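Local atomic coordinates of Crh-like protein 5 (Neosartorya fumigata, PDB entry 6IBU), a protein that cleaves chitin and transfers it to 1,6-beta-glucan or to other chitin chains, cross-linking the polysaccharides of the fungal cell wall and septa. Residues A[67-72]-A[228-233]. Residues are numbered along the deposited sequence; the frame is centred on the assembly and turned at random.
Sequences YFFFGK and ESYTYS
Tyr230 carries the whole contribution of residues 228-233 to this contact, reaching over to Tyr67 and Phe69 and to the backbone of Phe68 in the stretch that leads into strand 71-78. Its neighbour Ser229 begins the short strand 229-232 and turns its CB away; even so, Ser229 and Tyr67 are the closest CA pair, 8.1 Å apart, a separation too wide for strand pairing. The Tyr230 ring bridges the two segments. Because CG stands anti to the carbonyl carbon (chi1 -57°), the ring runs out from the strand toward residues 67-69. Along one edge, CE2 meets Tyr67 O at 3.4 Å, the oxygen lying in the ring plane, while CD2 lies 4.2 Å from Tyr67 CB. Farther out, CE1 and CZ press obliquely on CB of Phe69, with CE1 3.5 Å from it. Beyond that CB, the Phe69 ring turns its edge to the Tyr230 face in an offset edge-to-face pair, centroids 5.7 Å apart and planes at 66°. The phenol OH comes within 3.9 Å of Phe68 CA. After Tyr230, the strand continues through Thr231, which packs on Pro13, to Tyr232, whose side chain rests on Pro6, Pro178 and Ile242. Ile242, on the adjoining strand 242-243, also touches both Phe69 and Tyr230, joining the small three-stranded sheet to the GH16 beta-sandwich. The buried phenol is nevertheless satisfied: Tyr230 OH hydrogen-bonds to Asn225 O and Asn223 ND2, while Asn223 OD1 takes the N-H of Phe69. Asn223 thus ties the phenol and the backbone of Phe69 together by its two amide ends. The chemistry is therefore that of an aromatic wedge, with apolar and ring-edge contacts along its length and a polar tip fixed by asparagines from outside both segments.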
ATOM      1  N   TYR A  67      -6.744  10.918  -3.076  1.00 19.99           N
ATOM      2  CA  TYR A  67      -7.361   9.581  -3.213  1.00 20.70           C
ATOM      3  C   TYR A  67      -7.716   9.408  -4.683  1.00 19.30           C
ATOM      4  O   TYR A  67      -7.989  10.406  -5.328  1.00 19.61           O
ATOM      5  CB  TYR A  67      -8.639   9.449  -2.386  1.00 21.98           C
ATOM      6  CG  TYR A  67      -8.424   9.481  -0.901  1.00 23.74           C
ATOM      7  CD1 TYR A  67      -8.029  10.649  -0.268  1.00 25.57           C
ATOM      8  CD2 TYR A  67      -8.665   8.365  -0.115  1.00 25.16           C
ATOM      9  CE1 TYR A  67      -7.843  10.700   1.103  1.00 24.53           C
ATOM     10  CE2 TYR A  67      -8.477   8.404   1.260  1.00 25.76           C
ATOM     11  CZ  TYR A  67      -8.068   9.575   1.869  1.00 23.64           C
ATOM     12  OH  TYR A  67      -7.889   9.613   3.215  1.00 24.78           O
ATOM     13  N   PHE A  68      -7.685   8.186  -5.185  1.00 18.46           N
ATOM     14  CA  PHE A  68      -8.184   7.836  -6.531  1.00 17.97           C
ATOM     15  C   PHE A  68      -9.271   6.774  -6.354  1.00 17.90           C
ATOM     16  O   PHE A  68      -9.296   6.096  -5.326  1.00 17.17           O
ATOM     17  CB  PHE A  68      -7.015   7.470  -7.438  1.00 17.86           C
ATOM     18  CG  PHE A  68      -6.360   6.144  -7.183  1.00 17.88           C
ATOM     19  CD1 PHE A  68      -5.484   5.978  -6.133  1.00 17.82           C
ATOM     20  CD2 PHE A  68      -6.537   5.098  -8.073  1.00 18.05           C
ATOM     21  CE1 PHE A  68      -4.868   4.755  -5.929  1.00 18.66           C
ATOM     22  CE2 PHE A  68      -5.928   3.879  -7.857  1.00 18.19           C
ATOM     23  CZ  PHE A  68      -5.086   3.709  -6.795  1.00 18.09           C
ATOM     24  N   PHE A  69     -10.194   6.709  -7.308  1.00 18.58           N
ATOM     25  CA  PHE A  69     -11.414   5.877  -7.235  1.00 17.58           C
ATOM     26  C   PHE A  69     -11.427   4.960  -8.438  1.00 17.35           C
ATOM     27  O   PHE A  69     -11.928   5.373  -9.502  1.00 20.84           O
ATOM     28  CB  PHE A  69     -12.652   6.759  -7.193  1.00 19.06           C
ATOM     29  CG  PHE A  69     -13.943   6.040  -6.891  1.00 18.82           C
ATOM     30  CD1 PHE A  69     -13.959   4.917  -6.085  1.00 18.79           C
ATOM     31  CD2 PHE A  69     -15.139   6.523  -7.387  1.00 18.51           C
ATOM     32  CE1 PHE A  69     -15.151   4.287  -5.781  1.00 20.39           C
ATOM     33  CE2 PHE A  69     -16.335   5.898  -7.075  1.00 19.87           C
ATOM     34  CZ  PHE A  69     -16.335   4.785  -6.270  1.00 20.13           C
ATOM     35  N   PHE A  70     -10.883   3.767  -8.257  1.00 16.02           N
ATOM     36  CA  PHE A  70     -10.617   2.741  -9.296  1.00 16.04           C
ATOM     37  C   PHE A  70      -9.478   3.221 -10.180  1.00 16.53           C
ATOM     38  O   PHE A  70      -9.194   4.416 -10.218  1.00 16.63           O
ATOM     39  CB  PHE A  70     -11.869   2.396 -10.101  1.00 15.81           C
ATOM     40  CG  PHE A  70     -12.934   1.774  -9.239  1.00 16.17           C
ATOM     41  CD1 PHE A  70     -12.717   0.512  -8.707  1.00 16.92           C
ATOM     42  CD2 PHE A  70     -14.113   2.433  -8.921  1.00 16.79           C
ATOM     43  CE1 PHE A  70     -13.641  -0.091  -7.873  1.00 16.61           C
ATOM     44  CE2 PHE A  70     -15.047   1.823  -8.093  1.00 17.71           C
ATOM     45  CZ  PHE A  70     -14.812   0.562  -7.573  1.00 16.90           C
ATOM     46  N   GLY A  71      -8.836   2.279 -10.854  1.00 16.74           N
ATOM     47  CA  GLY A  71      -7.747   2.556 -11.799  1.00 18.32           C
ATOM     48  C   GLY A  71      -6.555   1.667 -11.501  1.00 19.09           C
ATOM     49  O   GLY A  71      -6.711   0.434 -11.485  1.00 19.35           O
ATOM     50  N   LYS A  72      -5.398   2.260 -11.246  1.00 21.11           N
ATOM     51  CA  LYS A  72      -4.113   1.524 -11.247  1.00 21.79           C
ATOM     52  C   LYS A  72      -3.125   2.199 -10.296  1.00 21.37           C
ATOM     53  O   LYS A  72      -3.025   3.434 -10.309  1.00 21.24           O
ATOM     54  CB  LYS A  72      -3.571   1.506 -12.669  1.00 24.58           C
ATOM     55  CG  LYS A  72      -2.491   0.471 -12.917  1.00 29.47           C
ATOM     56  CD  LYS A  72      -1.767   0.693 -14.215  1.00 33.05           C
ATOM     57  CE  LYS A  72      -1.540  -0.586 -14.988  1.00 36.71           C
ATOM     58  NZ  LYS A  72      -0.691  -0.334 -16.171  1.00 39.28           N
ATOM     59  N   GLU A 228     -12.099  16.346  -8.087  1.00 28.28           N
ATOM     60  CA  GLU A 228     -11.482  17.273  -7.110  1.00 31.42           C
ATOM     61  C   GLU A 228     -11.677  16.679  -5.714  1.00 28.35           C
ATOM     62  O   GLU A 228     -10.839  16.948  -4.845  1.00 28.30           O
ATOM     63  CB  GLU A 228     -12.047  18.685  -7.272  1.00 36.28           C
ATOM     64  CG  GLU A 228     -11.426  19.446  -8.443  1.00 44.21           C
ATOM     65  CD  GLU A 228     -12.077  20.783  -8.793  1.00 52.97           C
ATOM     66  OE1 GLU A 228     -12.476  21.509  -7.852  1.00 60.27           O
ATOM     67  OE2 GLU A 228     -12.191  21.107 -10.010  1.00 60.59           O
ATOM     68  N   SER A 229     -12.731  15.886  -5.507  1.00 26.84           N
ATOM     69  CA  SER A 229     -13.024  15.269  -4.192  1.00 27.06           C
ATOM     70  C   SER A 229     -14.077  14.157  -4.288  1.00 24.50           C
ATOM     71  O   SER A 229     -14.784  14.058  -5.287  1.00 22.81           O
ATOM     72  CB  SER A 229     -13.458  16.315  -3.219  1.00 28.35           C
ATOM     73  OG  SER A 229     -14.827  16.625  -3.420  1.00 29.63           O
ATOM     74  N   TYR A 230     -14.137  13.329  -3.254  1.00 24.06           N
ATOM     75  CA  TYR A 230     -15.080  12.200  -3.124  1.00 22.59           C
ATOM     76  C   TYR A 230     -15.807  12.335  -1.800  1.00 22.46           C
ATOM     77  O   TYR A 230     -15.164  12.623  -0.799  1.00 22.55           O
ATOM     78  CB  TYR A 230     -14.367  10.855  -3.175  1.00 21.56           C
ATOM     79  CG  TYR A 230     -13.544  10.630  -4.417  1.00 20.88           C
ATOM     80  CD1 TYR A 230     -14.136  10.385  -5.640  1.00 19.20           C
ATOM     81  CD2 TYR A 230     -12.158  10.685  -4.350  1.00 20.60           C
ATOM     82  CE1 TYR A 230     -13.367  10.174  -6.762  1.00 20.66           C
ATOM     83  CE2 TYR A 230     -11.372  10.470  -5.461  1.00 20.48           C
ATOM     84  CZ  TYR A 230     -11.986  10.203  -6.666  1.00 21.09           C
ATOM     85  OH  TYR A 230     -11.205  10.003  -7.758  1.00 22.90           O
ATOM     86  N   THR A 231     -17.108  12.095  -1.821  1.00 22.69           N
ATOM     87  CA  THR A 231     -17.978  12.141  -0.629  1.00 24.62           C
ATOM     88  C   THR A 231     -18.632  10.776  -0.481  1.00 24.06           C
ATOM     89  O   THR A 231     -19.158  10.294  -1.469  1.00 23.05           O
ATOM     90  CB  THR A 231     -19.036  13.247  -0.778  1.00 27.49           C
ATOM     91  OG1 THR A 231     -18.340  14.493  -0.859  1.00 29.89           O
ATOM     92  CG2 THR A 231     -20.047  13.255   0.353  1.00 26.94           C
ATOM     93  N   TYR A 232     -18.616  10.198   0.712  1.00 24.63           N
ATOM     94  CA  TYR A 232     -19.418   8.998   1.042  1.00 27.49           C
ATOM     95  C   TYR A 232     -20.833   9.478   1.375  1.00 29.03           C
ATOM     96  O   TYR A 232     -21.010  10.092   2.427  1.00 32.22           O
ATOM     97  CB  TYR A 232     -18.805   8.257   2.227  1.00 27.58           C
ATOM     98  CG  TYR A 232     -17.491   7.555   2.003  1.00 27.09           C
ATOM     99  CD1 TYR A 232     -16.312   8.250   1.787  1.00 27.87           C
ATOM    100  CD2 TYR A 232     -17.412   6.180   2.113  1.00 28.34           C
ATOM    101  CE1 TYR A 232     -15.099   7.595   1.648  1.00 26.51           C
ATOM    102  CE2 TYR A 232     -16.205   5.505   1.988  1.00 28.24           C
ATOM    103  CZ  TYR A 232     -15.044   6.219   1.752  1.00 26.65           C
ATOM    104  OH  TYR A 232     -13.845   5.580   1.642  1.00 24.30           O
ATOM    105  N   SER A 233     -21.795   9.277   0.484  1.00 31.96           N
ATOM    106  CA  SER A 233     -23.172   9.821   0.631  1.00 35.91           C
ATOM    107  C   SER A 233     -23.987   9.005   1.646  1.00 38.68           C
ATOM    108  O   SER A 233     -25.034   9.509   2.066  1.00 42.85           O
ATOM    109  CB  SER A 233     -23.882   9.925  -0.701  1.00 35.82           C
ATOM    110  OG  SER A 233     -24.244   8.652  -1.185  1.00 37.42           O
TER